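Local coordinates for protein glutamate--LysW ligase ArgX (Sulfolobus tokodaii, PDB 3VPB) that probably catalyses the ATP-dependent ligation of glutamate to the C-terminal glutamate of the carrier protein LysW in arginine biosynthesis, at residues 10-13 and 14-17; 109-112 and 113-117. All blocks are in the same frame, centred on the assembly; numbering follows the deposited sequence.

Overall arrangement
Both contacts are first turns of helices, and they sit on opposite sides of the centre of the chain, in different domains: contact 1 opens helix 12-23 of the preATP-grasp domain, contact 2 opens helix 110-120 of the ATP-grasp domain. Their centres are 41 Å apart and their nearest atoms about 28 Å. Contact 1 borders the amino-acid pocket, with the side chain of Glu13 about 5 Å from the bound glutamate and that of Arg11 about 11 Å from the zinc ion. Contact 2 is farther from the chemistry, the side chain of Ala116 lying about 14 Å from ADP; it faces a second subunit. LysW reaches residues of both contacts.

Contact 1: residues 10-13 and 14-17; sequences VRQE and EKLI
Arg11 and Glu14 lock together at the start of helix 12-23, the helix of a beta-alpha-beta unit in the preATP-grasp domain, with Arg11 as N-cap residue. Their salt bridge is side-on: NE of Arg11 reaches OE1 of Glu14 at 2.9 Å, nearly straight and in the guanidinium plane, while NH2 of Arg11 meets OE2 of Glu14 at 2.8 Å from above the carboxylate plane. The guanidinium and carboxylate planes are turned 24° from each other. A bend at chi2 (70°) folds the Glu14 carboxylate back, and there OE1 of Glu14 also accepts the backbone N of Arg11 at 2.8 Å through its anti lone pair. Two donors thus hold OE1. Arg53 bonds OE2 as well, and Arg11 NH1 pairs with Glu256 at the substrate site.

Backbone bonds run from Lys15, Leu16 and Ile17 back to Arg11, Gln12 and Glu13. The Glu13 carboxylate turns to another part of the chain, its OE1 accepting from the backbone N atoms of Phe257 and Lys258, at the start of helix 258-264, both residues lining the glutamate pocket.

The polar amide of Gln12 lies against the Leu16 side chain, and in apolar contact Val10 CG1 rests against Lys15 CG at 3.6 Å.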
ATOM      1  N   VAL B  10      -9.136  -9.356 -21.358  1.00 21.23           N
ATOM      2  CA  VAL B  10      -9.705 -10.426 -22.164  1.00 20.59           C
ATOM      3  C   VAL B  10      -8.712 -11.589 -22.253  1.00 20.72           C
ATOM      4  O   VAL B  10      -7.660 -11.474 -22.910  1.00 21.80           O
ATOM      5  CB  VAL B  10     -10.135  -9.909 -23.571  1.00 20.19           C
ATOM      6  CG1 VAL B  10     -10.468 -11.054 -24.482  1.00 20.10           C
ATOM      7  CG2 VAL B  10     -11.341  -8.970 -23.455  1.00 19.27           C
ATOM      8  N   ARG B  11      -9.007 -12.668 -21.522  1.00 20.58           N
ATOM      9  CA  ARG B  11      -8.206 -13.896 -21.574  1.00 20.04           C
ATOM     10  C   ARG B  11      -8.831 -14.866 -22.564  1.00 19.68           C
ATOM     11  O   ARG B  11      -9.911 -14.605 -23.123  1.00 19.07           O
ATOM     12  CB  ARG B  11      -8.166 -14.614 -20.207  1.00 20.77           C
ATOM     13  CG  ARG B  11      -7.752 -13.789 -19.022  1.00 24.06           C
ATOM     14  CD  ARG B  11      -8.226 -14.420 -17.736  1.00 26.39           C
ATOM     15  NE  ARG B  11      -9.645 -14.122 -17.484  1.00 26.43           N
ATOM     16  CZ  ARG B  11     -10.227 -14.182 -16.293  1.00 24.47           C
ATOM     17  NH1 ARG B  11      -9.510 -14.545 -15.236  1.00 23.47           N
ATOM     18  NH2 ARG B  11     -11.520 -13.850 -16.156  1.00 23.77           N
ATOM     19  N   GLN B  12      -8.195 -16.029 -22.718  1.00 19.04           N
ATOM     20  CA  GLN B  12      -8.750 -17.078 -23.572  1.00 19.83           C
ATOM     21  C   GLN B  12     -10.199 -17.372 -23.215  1.00 18.32           C
ATOM     22  O   GLN B  12     -11.028 -17.561 -24.102  1.00 17.68           O
ATOM     23  CB  GLN B  12      -7.919 -18.362 -23.475  1.00 20.67           C
ATOM     24  CG  GLN B  12      -7.021 -18.617 -24.678  1.00 27.05           C
ATOM     25  CD  GLN B  12      -7.806 -18.804 -25.972  1.00 31.55           C
ATOM     26  OE1 GLN B  12      -7.727 -17.970 -26.871  1.00 35.16           O
ATOM     27  NE2 GLN B  12      -8.588 -19.880 -26.060  1.00 35.38           N
ATOM     28  N   GLU B  13     -10.492 -17.379 -21.920  1.00 17.53           N
ATOM     29  CA  GLU B  13     -11.825 -17.707 -21.443  1.00 18.15           C
ATOM     30  C   GLU B  13     -12.858 -16.717 -22.000  1.00 18.05           C
ATOM     31  O   GLU B  13     -13.931 -17.113 -22.435  1.00 17.56           O
ATOM     32  CB  GLU B  13     -11.866 -17.688 -19.914  1.00 18.57           C
ATOM     33  CG  GLU B  13     -11.289 -18.948 -19.225  1.00 19.78           C
ATOM     34  CD  GLU B  13      -9.772 -18.955 -19.062  1.00 21.21           C
ATOM     35  OE1 GLU B  13      -9.268 -19.903 -18.414  1.00 21.59           O
ATOM     36  OE2 GLU B  13      -9.086 -18.036 -19.560  1.00 21.35           O
ATOM     37  N   GLU B  14     -12.543 -15.427 -21.940  1.00 17.35           N
ATOM     38  CA  GLU B  14     -13.465 -14.418 -22.454  1.00 17.59           C
ATOM     39  C   GLU B  14     -13.645 -14.528 -23.970  1.00 17.94           C
ATOM     40  O   GLU B  14     -14.755 -14.362 -24.478  1.00 18.21           O
ATOM     41  CB  GLU B  14     -13.029 -13.016 -22.052  1.00 16.51           C
ATOM     42  CG  GLU B  14     -13.264 -12.724 -20.563  1.00 18.77           C
ATOM     43  CD  GLU B  14     -12.323 -13.509 -19.628  1.00 21.68           C
ATOM     44  OE1 GLU B  14     -11.099 -13.542 -19.878  1.00 22.01           O
ATOM     45  OE2 GLU B  14     -12.808 -14.086 -18.638  1.00 19.40           O
ATOM     46  N   LYS B  15     -12.559 -14.830 -24.674  1.00 18.13           N
ATOM     47  CA  LYS B  15     -12.623 -15.009 -26.131  1.00 19.22           C
ATOM     48  C   LYS B  15     -13.516 -16.170 -26.497  1.00 18.67           C
ATOM     49  O   LYS B  15     -14.353 -16.066 -27.424  1.00 19.40           O
ATOM     50  CB  LYS B  15     -11.224 -15.213 -26.699  1.00 19.37           C
ATOM     51  CG  LYS B  15     -10.400 -13.957 -26.652  1.00 23.70           C
ATOM     52  CD  LYS B  15      -8.999 -14.205 -27.211  1.00 29.90           C
ATOM     53  CE  LYS B  15      -8.205 -15.118 -26.311  1.00 32.07           C
ATOM     54  NZ  LYS B  15      -7.182 -15.859 -27.107  1.00 37.11           N
ATOM     55  N   LEU B  16     -13.362 -17.263 -25.756  1.00 18.06           N
ATOM     56  CA  LEU B  16     -14.171 -18.463 -25.969  1.00 17.81           C
ATOM     57  C   LEU B  16     -15.653 -18.200 -25.672  1.00 17.06           C
ATOM     58  O   LEU B  16     -16.529 -18.731 -26.366  1.00 17.06           O
ATOM     59  CB  LEU B  16     -13.647 -19.647 -25.136  1.00 18.95           C
ATOM     60  CG  LEU B  16     -12.297 -20.269 -25.536  1.00 18.99           C
ATOM     61  CD1 LEU B  16     -11.897 -21.323 -24.519  1.00 23.95           C
ATOM     62  CD2 LEU B  16     -12.316 -20.895 -26.955  1.00 22.00           C
ATOM     63  N   ILE B  17     -15.947 -17.382 -24.657  1.00 14.87           N
ATOM     64  CA  ILE B  17     -17.345 -17.078 -24.349  1.00 15.90           C
ATOM     65  C   ILE B  17     -17.934 -16.182 -25.445  1.00 15.51           C
ATOM     66  O   ILE B  17     -19.057 -16.394 -25.875  1.00 14.80           O
ATOM     67  CB  ILE B  17     -17.538 -16.449 -22.930  1.00 14.28           C
ATOM     68  CG1 ILE B  17     -17.146 -17.440 -21.832  1.00 16.34           C
ATOM     69  CG2 ILE B  17     -19.009 -15.986 -22.713  1.00 15.04           C
ATOM     70  CD1 ILE B  17     -16.995 -16.780 -20.444  1.00 15.15           C
TER

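Contact 2: residues 109-112 and 113-117; sequences SAEA and ALKAY
Glu111 and Lys115, one helical turn apart, lie side by side and point the same way, joined at their ends by a salt bridge from Lys115 NZ to Glu111 OE2 of 2.9 Å. The ammonium comes in on the anti side of that oxygen, 20° out of the carboxylate plane. Glu111 reaches it fully stretched, with CG anti to the backbone N (chi1 175°) and the chain extended beyond it. Lys115 is extended beyond CG too, and its CE passes 3.9 Å from Glu111 CG, so the aliphatic stems touch below the charges.

Under this pair the backbone bond from Lys115 N to Glu111 O is almost straight, at 178°. A turn earlier, Ser109 OG accepts from Ala112 N at 3.0 Å, while Ser109 O takes Ala113 N at 2.9 Å. The serine hydroxyl thereby satisfies an amide that the first turn leaves without a carbonyl.

Farther out, a second subunit supplies more partners: its Glu36 and Gln35 O also bind Lys115 NZ, and its Ala34 O is hydrogen-bonded to Ser109 OG. Arg45 of a LysW chain pairs with Glu111 OE1. A methionine in place of Lys115 would probably leave Glu111 OE2 and Glu36 of the second subunit without their shared cation. On the inner side, Ala113 and Tyr117 pack against Ile150 and His164.

Taken together, this is a serine N-cap followed by an i to i+4 salt bridge, opening helix 110-120 of the ATP-grasp domain at a subunit interface.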
ATOM      1  N   SER B 109      -5.404 -10.082  13.755  1.00 17.04           N
ATOM      2  CA  SER B 109      -4.274  -9.209  14.089  1.00 17.62           C
ATOM      3  C   SER B 109      -3.014 -10.059  14.150  1.00 16.61           C
ATOM      4  O   SER B 109      -3.090 -11.264  14.214  1.00 15.53           O
ATOM      5  CB  SER B 109      -4.503  -8.514  15.448  1.00 17.91           C
ATOM      6  OG  SER B 109      -4.450  -9.461  16.507  1.00 18.86           O
ATOM      7  N   ALA B 110      -1.836  -9.418  14.149  1.00 16.80           N
ATOM      8  CA  ALA B 110      -0.587 -10.148  14.344  1.00 16.52           C
ATOM      9  C   ALA B 110      -0.567 -10.908  15.664  1.00 16.99           C
ATOM     10  O   ALA B 110      -0.082 -12.052  15.746  1.00 16.94           O
ATOM     11  CB  ALA B 110       0.612  -9.155  14.274  1.00 16.23           C
ATOM     12  N   GLU B 111      -1.093 -10.265  16.708  1.00 17.55           N
ATOM     13  CA  GLU B 111      -1.157 -10.890  18.025  1.00 17.43           C
ATOM     14  C   GLU B 111      -2.028 -12.144  17.990  1.00 16.65           C
ATOM     15  O   GLU B 111      -1.631 -13.206  18.480  1.00 16.31           O
ATOM     16  CB  GLU B 111      -1.736  -9.912  19.061  1.00 18.15           C
ATOM     17  CG  GLU B 111      -1.931 -10.574  20.431  1.00 20.48           C
ATOM     18  CD  GLU B 111      -2.504  -9.632  21.476  1.00 25.72           C
ATOM     19  OE1 GLU B 111      -2.549  -8.413  21.231  1.00 28.66           O
ATOM     20  OE2 GLU B 111      -2.880 -10.114  22.562  1.00 29.25           O
ATOM     21  N   ALA B 112      -3.218 -12.014  17.417  1.00 15.93           N
ATOM     22  CA  ALA B 112      -4.109 -13.157  17.291  1.00 16.24           C
ATOM     23  C   ALA B 112      -3.531 -14.275  16.404  1.00 14.83           C
ATOM     24  O   ALA B 112      -3.749 -15.444  16.678  1.00 15.00           O
ATOM     25  CB  ALA B 112      -5.453 -12.718  16.765  1.00 15.77           C
ATOM     26  N   ALA B 113      -2.810 -13.913  15.343  1.00 15.24           N
ATOM     27  CA  ALA B 113      -2.206 -14.920  14.437  1.00 14.94           C
ATOM     28  C   ALA B 113      -1.212 -15.816  15.196  1.00 15.46           C
ATOM     29  O   ALA B 113      -1.220 -17.063  15.067  1.00 15.10           O
ATOM     30  CB  ALA B 113      -1.535 -14.245  13.235  1.00 14.76           C
ATOM     31  N   LEU B 114      -0.368 -15.180  16.009  1.00 16.35           N
ATOM     32  CA  LEU B 114       0.624 -15.932  16.777  1.00 17.53           C
ATOM     33  C   LEU B 114      -0.051 -16.878  17.759  1.00 17.54           C
ATOM     34  O   LEU B 114       0.358 -18.050  17.855  1.00 17.68           O
ATOM     35  CB  LEU B 114       1.666 -15.025  17.438  1.00 17.22           C
ATOM     36  CG  LEU B 114       2.810 -15.769  18.160  1.00 19.86           C
ATOM     37  CD1 LEU B 114       3.716 -16.569  17.179  1.00 20.79           C
ATOM     38  CD2 LEU B 114       3.640 -14.774  18.970  1.00 20.63           C
ATOM     39  N   LYS B 115      -1.069 -16.388  18.474  1.00 17.99           N
ATOM     40  CA  LYS B 115      -1.937 -17.262  19.303  1.00 18.80           C
ATOM     41  C   LYS B 115      -2.560 -18.450  18.557  1.00 18.99           C
ATOM     42  O   LYS B 115      -2.592 -19.585  19.078  1.00 18.59           O
ATOM     43  CB  LYS B 115      -3.026 -16.449  19.993  1.00 18.88           C
ATOM     44  CG  LYS B 115      -2.480 -15.586  21.106  1.00 21.67           C
ATOM     45  CD  LYS B 115      -3.556 -14.667  21.699  1.00 25.47           C
ATOM     46  CE  LYS B 115      -2.886 -13.684  22.658  1.00 28.47           C
ATOM     47  NZ  LYS B 115      -3.886 -12.716  23.186  1.00 28.33           N
ATOM     48  N   ALA B 116      -3.056 -18.190  17.350  1.00 19.13           N
ATOM     49  CA  ALA B 116      -3.592 -19.251  16.492  1.00 19.78           C
ATOM     50  C   ALA B 116      -2.561 -20.328  16.167  1.00 20.29           C
ATOM     51  O   ALA B 116      -2.868 -21.518  16.259  1.00 20.43           O
ATOM     52  CB  ALA B 116      -4.200 -18.676  15.195  1.00 19.42           C
ATOM     53  N   TYR B 117      -1.350 -19.921  15.777  1.00 20.14           N
ATOM     54  CA  TYR B 117      -0.260 -20.877  15.515  1.00 21.45           C
ATOM     55  C   TYR B 117       0.016 -21.700  16.756  1.00 23.49           C
ATOM     56  O   TYR B 117       0.156 -22.935  16.683  1.00 24.46           O
ATOM     57  CB  TYR B 117       1.057 -20.157  15.114  1.00 19.90           C
ATOM     58  CG  TYR B 117       1.012 -19.284  13.864  1.00 18.35           C
ATOM     59  CD1 TYR B 117       2.059 -18.373  13.603  1.00 17.64           C
ATOM     60  CD2 TYR B 117      -0.041 -19.353  12.947  1.00 18.86           C
ATOM     61  CE1 TYR B 117       2.041 -17.566  12.468  1.00 17.55           C
ATOM     62  CE2 TYR B 117      -0.081 -18.529  11.815  1.00 17.98           C
ATOM     63  CZ  TYR B 117       0.981 -17.644  11.578  1.00 18.43           C
ATOM     64  OH  TYR B 117       0.998 -16.820  10.477  1.00 20.45           O
TER